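Long-range contacts in putative alpha-N-acetylgalactosaminidase (Bacillus halodurans C-125, PDB 3CC1), which probably hydrolyses terminal alpha-linked N-acetylgalactosamine residues from glycoconjugates, as a glycosidase with a TIM-barrel domain and a C-terminal beta sandwich: residues A[297-302]-A[418-423]; A[353-358]-A[374-379]. All coordinates share one frame; numbering follows the deposited sequence.

Overall arrangement
Both contacts lie on the same side of the chain's centre, their own centres about 11 Å apart, where the C-terminal beta sandwich meets the TIM-barrel domain. Interaction 1 joins the start of helix 298-310, from the barrel part, to the turn between strands 415-419 and 424-431. Interaction 2 lies within the sandwich, pairing the start of strand 356-362 with the loop after strand 368-374, and in sequence it is nested inside the long loop that interaction 1 closes. The two meet directly: His-422 NE2 bonds to Asp-377 OD1, and Gln-423 pairs with Asn-374 through the backbone. Barrel helix, sandwich turn and neighbouring loop thus form one continuous interface.

Interaction 1: A[297-302]-A[418-423]; sequences TKDEQL and ELKPHQ
Lys-420, just past the end of strand 415-419, reaches back to Asp-299, in the first turn of helix 298-310, and opens a polar joint between the beta sandwich and the TIM-barrel domain. Its long chain, bent at chi3 and chi4, crosses the aspartate at about a right angle and sets NZ 3.2 Å from Asp-299 OD2, a salt bridge made on the syn side of the carboxylate. A water linking Lys-420 NZ to Asp-299 OD1 adds a second, indirect tie. Pro-421 follows at the second position of a type II turn running from Lys-420 to Gln-423, where its ring-fixed phi fits well; its carbonyl O shares another water with Asp-299 OD2. His-422 takes the third position with a positive phi of 72°, and its CG lies anti to the carbonyl carbon (chi1 -50°), which brings the ring alongside Glu-300. There ND1 donates to the anti lone pair of Glu-300 OE2, 2.7 Å away, with ring and carboxylate only 11° from coplanar. The other ring nitrogen, NE2, hydrogen-bonds to Asp-377, and Trp-247 stacks on the ring. Gln-423 closes the turn: its extended side chain turns OE1 back to accept from Lys-420 N at 2.9 Å, while NE2 shares a water with Asp-299 OD1.

Glu-300 serves both sides of the joint. Its OE1 accepts from Thr-297 N at 2.9 Å while Thr-297 OG1 accepts from Glu-300 N, the two halves of a capping box. Glutamate suits this place because one carboxylate can cap the helix start and still offer an oxygen to the imidazole. With Glu-300 and Asp-377 at its two nitrogens, His-422 would probably be drawn toward the doubly protonated form, which would add a charged pair to the Lys-420 to Asp-299 salt bridge.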
# COMPACT_ATOMS: atom_id res chain seq x y z
N THR A 297 2.03 -7.79 25.26
CA THR A 297 2.61 -8.99 25.82
C THR A 297 4.07 -8.67 26.10
O THR A 297 4.60 -7.64 25.63
CB THR A 297 2.54 -10.18 24.86
OG1 THR A 297 3.34 -9.86 23.70
CG2 THR A 297 1.07 -10.56 24.48
N LYS A 298 4.72 -9.54 26.84
CA LYS A 298 6.15 -9.35 27.11
C LYS A 298 6.98 -9.31 25.82
O LYS A 298 7.88 -8.49 25.68
CB LYS A 298 6.67 -10.46 28.01
CG LYS A 298 6.24 -10.28 29.46
CD LYS A 298 6.74 -11.40 30.35
CE LYS A 298 6.37 -11.08 31.79
NZ LYS A 298 6.96 -12.16 32.65
N ASP A 299 6.65 -10.18 24.87
CA ASP A 299 7.34 -10.17 23.59
C ASP A 299 7.19 -8.79 22.89
O ASP A 299 8.14 -8.24 22.29
CB ASP A 299 6.85 -11.27 22.67
CG ASP A 299 7.42 -12.65 22.99
OD1 ASP A 299 8.39 -12.73 23.81
OD2 ASP A 299 6.88 -13.63 22.41
N GLU A 300 5.96 -8.28 22.91
CA GLU A 300 5.67 -6.99 22.31
C GLU A 300 6.38 -5.84 22.97
O GLU A 300 6.79 -4.91 22.31
CB GLU A 300 4.15 -6.74 22.29
CG GLU A 300 3.46 -7.64 21.28
CD GLU A 300 1.92 -7.65 21.44
OE1 GLU A 300 1.43 -7.22 22.49
OE2 GLU A 300 1.23 -8.14 20.51
N GLN A 301 6.45 -5.87 24.30
CA GLN A 301 7.14 -4.85 25.07
C GLN A 301 8.64 -4.79 24.67
O GLN A 301 9.19 -3.71 24.42
CB GLN A 301 6.99 -5.12 26.58
CG GLN A 301 5.53 -4.99 27.14
CD GLN A 301 5.42 -5.38 28.59
OE1 GLN A 301 6.27 -5.00 29.41
NE2 GLN A 301 4.38 -6.16 28.93
N LEU A 302 9.28 -5.95 24.58
CA LEU A 302 10.69 -6.01 24.14
C LEU A 302 10.86 -5.58 22.69
O LEU A 302 11.80 -4.91 22.35
CB LEU A 302 11.26 -7.42 24.29
CG LEU A 302 11.39 -7.91 25.72
CD1 LEU A 302 11.71 -9.39 25.73
CD2 LEU A 302 12.45 -7.16 26.49
N GLU A 418 14.34 -18.76 14.94
CA GLU A 418 12.89 -18.85 14.91
C GLU A 418 12.29 -17.90 15.95
O GLU A 418 12.63 -17.96 17.12
CB GLU A 418 12.41 -20.28 15.20
CG GLU A 418 11.02 -20.55 14.65
N LEU A 419 11.41 -17.01 15.52
CA LEU A 419 10.82 -16.05 16.44
C LEU A 419 9.33 -16.25 16.48
O LEU A 419 8.70 -16.42 15.46
CB LEU A 419 11.19 -14.62 16.03
CG LEU A 419 12.65 -14.21 16.18
CD1 LEU A 419 12.86 -12.88 15.50
CD2 LEU A 419 13.11 -14.16 17.67
N LYS A 420 8.78 -16.24 17.67
CA LYS A 420 7.32 -16.22 17.86
C LYS A 420 6.71 -14.98 17.22
O LYS A 420 7.39 -14.00 16.94
CB LYS A 420 6.99 -16.25 19.35
CG LYS A 420 7.45 -17.50 20.05
CD LYS A 420 6.85 -17.56 21.42
CE LYS A 420 7.87 -17.29 22.50
NZ LYS A 420 7.20 -16.52 23.63
N PRO A 421 5.39 -15.01 16.96
CA PRO A 421 4.75 -13.81 16.44
C PRO A 421 4.98 -12.60 17.34
O PRO A 421 4.91 -12.69 18.55
CB PRO A 421 3.27 -14.20 16.36
CG PRO A 421 3.14 -15.50 17.03
CD PRO A 421 4.47 -16.14 17.09
N HIS A 422 5.35 -11.48 16.72
CA HIS A 422 5.58 -10.21 17.42
C HIS A 422 6.85 -10.20 18.24
O HIS A 422 7.11 -9.25 18.95
CB HIS A 422 4.41 -9.82 18.32
CG HIS A 422 3.08 -9.87 17.64
ND1 HIS A 422 1.92 -9.46 18.27
CD2 HIS A 422 2.72 -10.26 16.40
CE1 HIS A 422 0.89 -9.65 17.45
NE2 HIS A 422 1.35 -10.14 16.31
N GLN A 423 7.64 -11.26 18.14
CA GLN A 423 8.85 -11.40 18.92
C GLN A 423 10.05 -10.89 18.14
O GLN A 423 10.14 -10.97 16.91
CB GLN A 423 9.04 -12.85 19.35
CG GLN A 423 10.23 -13.05 20.28
CD GLN A 423 10.42 -14.47 20.74
OE1 GLN A 423 10.35 -15.39 19.97
NE2 GLN A 423 10.67 -14.64 22.04
O HOH W 1 4.77 -13.69 20.94
O HOH W 2 10.94 -11.79 23.46
O HOH W 3 8.77 -15.18 25.07

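Interaction 2: A[353-358]-A[374-379]; sequences EEDKVA and NLHDQQ. With SO4 (sulfate ion), chain F.
Asp-355 OD1 is held by two groups, Arg-352 in a salt bridge and Tyr-251 of helix 247-262 in a hydrogen bond, while OD2 accepts from His-376 ND1 at 2.9 Å. The aspartate is third in a type I' turn, Glu-353 to Lys-356, the hairpin bend between strands 345-353 and 356-362 of the C-terminal beta sandwich; its positive phi (67°) is one that aspartate tolerates better than most residues. The imidazole N-H meets the anti lone pair of OD2, nearly straight at 169° and in the ring plane, though the carboxylate is turned 53° from the ring. Alongside, Leu-375 N donates to Asp-355 O at 2.9 Å, next to the antiparallel non-hydrogen-bonded pair Lys-356 and Asn-374. Val-357 CG2 lies 3.6 Å from Leu-375 CD1, and Leu-375 also packs against Trp-247, Tyr-251 and Phe-254.

Asn-374 shapes the loop that presents the histidine. Its OD1 accepts from His-376 N at 3.0 Å, an Asx turn, and ND2 donates to Gln-378 O and Leu-419 O. A leucine here would probably leave His-376 N without its acceptor and both carbonyls without their donor, freeing the loop to shift. At the hairpin bend a sulfate, probably from the crystallisation liquor, accepts from Phe-230 N of a neighbouring subunit and, at O3, from Glu-354 N 3.0 Å away.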
# COMPACT_ATOMS: atom_id res chain seq x y z
N GLU A 353 11.22 -7.82 4.59
CA GLU A 353 10.72 -8.78 3.65
C GLU A 353 9.63 -9.57 4.32
O GLU A 353 9.85 -10.29 5.29
CB GLU A 353 11.89 -9.64 3.17
CG GLU A 353 11.70 -10.23 1.84
CD GLU A 353 12.90 -10.99 1.32
OE1 GLU A 353 13.81 -10.35 0.73
OE2 GLU A 353 12.91 -12.25 1.45
N GLU A 354 8.42 -9.41 3.82
CA GLU A 354 7.26 -10.19 4.30
C GLU A 354 7.21 -10.26 5.83
O GLU A 354 7.21 -11.38 6.44
CB GLU A 354 7.31 -11.61 3.71
CG GLU A 354 7.86 -11.66 2.24
CD GLU A 354 7.87 -13.05 1.59
OE1 GLU A 354 6.78 -13.57 1.26
OE2 GLU A 354 8.97 -13.61 1.40
N ASP A 355 7.13 -9.07 6.43
CA ASP A 355 6.99 -8.85 7.87
C ASP A 355 8.21 -9.28 8.70
O ASP A 355 8.16 -9.32 9.92
CB ASP A 355 5.71 -9.48 8.44
CG ASP A 355 4.45 -8.60 8.24
OD1 ASP A 355 4.53 -7.40 7.88
OD2 ASP A 355 3.37 -9.15 8.47
N LYS A 356 9.30 -9.60 8.04
CA LYS A 356 10.57 -9.85 8.72
C LYS A 356 11.39 -8.56 8.54
O LYS A 356 11.59 -8.11 7.42
CB LYS A 356 11.28 -11.06 8.10
CG LYS A 356 10.45 -12.34 8.14
CD LYS A 356 11.13 -13.47 7.47
CE LYS A 356 10.88 -13.48 5.98
NZ LYS A 356 11.68 -14.61 5.41
N VAL A 357 11.85 -7.97 9.64
CA VAL A 357 12.52 -6.70 9.62
C VAL A 357 13.84 -6.77 10.37
O VAL A 357 13.96 -7.43 11.39
CB VAL A 357 11.63 -5.57 10.27
CG1 VAL A 357 12.34 -4.23 10.18
CG2 VAL A 357 10.23 -5.54 9.63
N ALA A 358 14.84 -6.07 9.84
CA ALA A 358 16.19 -5.96 10.48
C ALA A 358 16.62 -4.50 10.53
O ALA A 358 16.31 -3.73 9.61
CB ALA A 358 17.22 -6.84 9.72
N ASN A 374 10.09 -10.28 14.09
CA ASN A 374 9.00 -10.95 13.43
C ASN A 374 7.70 -10.19 13.69
O ASN A 374 7.09 -10.33 14.73
CB ASN A 374 8.87 -12.40 13.89
CG ASN A 374 7.70 -13.07 13.25
OD1 ASN A 374 7.17 -12.57 12.26
ND2 ASN A 374 7.26 -14.21 13.81
N LEU A 375 7.26 -9.41 12.70
CA LEU A 375 6.03 -8.59 12.81
C LEU A 375 4.77 -9.37 12.41
O LEU A 375 3.67 -8.85 12.43
CB LEU A 375 6.14 -7.35 11.92
CG LEU A 375 7.30 -6.41 12.21
CD1 LEU A 375 7.10 -5.17 11.34
CD2 LEU A 375 7.37 -6.10 13.72
N HIS A 376 4.96 -10.62 12.06
CA HIS A 376 3.89 -11.45 11.55
C HIS A 376 3.11 -12.09 12.67
O HIS A 376 3.57 -12.13 13.81
CB HIS A 376 4.46 -12.56 10.64
CG HIS A 376 3.53 -12.93 9.54
ND1 HIS A 376 2.95 -11.99 8.71
CD2 HIS A 376 3.04 -14.14 9.15
CE1 HIS A 376 2.16 -12.60 7.84
NE2 HIS A 376 2.20 -13.90 8.09
N ASP A 377 1.95 -12.65 12.35
CA ASP A 377 1.09 -13.22 13.38
C ASP A 377 1.26 -14.73 13.50
O ASP A 377 0.50 -15.40 14.19
CB ASP A 377 -0.37 -12.90 13.15
CG ASP A 377 -0.71 -11.43 13.33
OD1 ASP A 377 -0.03 -10.63 14.06
OD2 ASP A 377 -1.70 -11.05 12.69
N GLN A 378 2.27 -15.25 12.83
CA GLN A 378 2.70 -16.63 13.03
C GLN A 378 4.24 -16.64 13.14
O GLN A 378 4.89 -15.67 12.76
CB GLN A 378 2.19 -17.58 11.93
CG GLN A 378 0.71 -18.08 12.13
N GLN A 379 4.79 -17.73 13.67
CA GLN A 379 6.25 -17.83 13.84
C GLN A 379 6.95 -17.76 12.49
O GLN A 379 6.42 -18.18 11.48
CB GLN A 379 6.67 -19.06 14.67
CG GLN A 379 6.96 -20.32 13.92
CD GLN A 379 8.09 -21.16 14.61
OE1 GLN A 379 9.20 -21.36 14.05
NE2 GLN A 379 7.81 -21.63 15.82
S SO4 F . 7.36 -7.23 1.00
O1 SO4 F . 7.96 -6.21 0.12
O2 SO4 F . 7.17 -6.72 2.36
O3 SO4 F . 8.30 -8.36 1.02
O4 SO4 F . 6.05 -7.62 0.49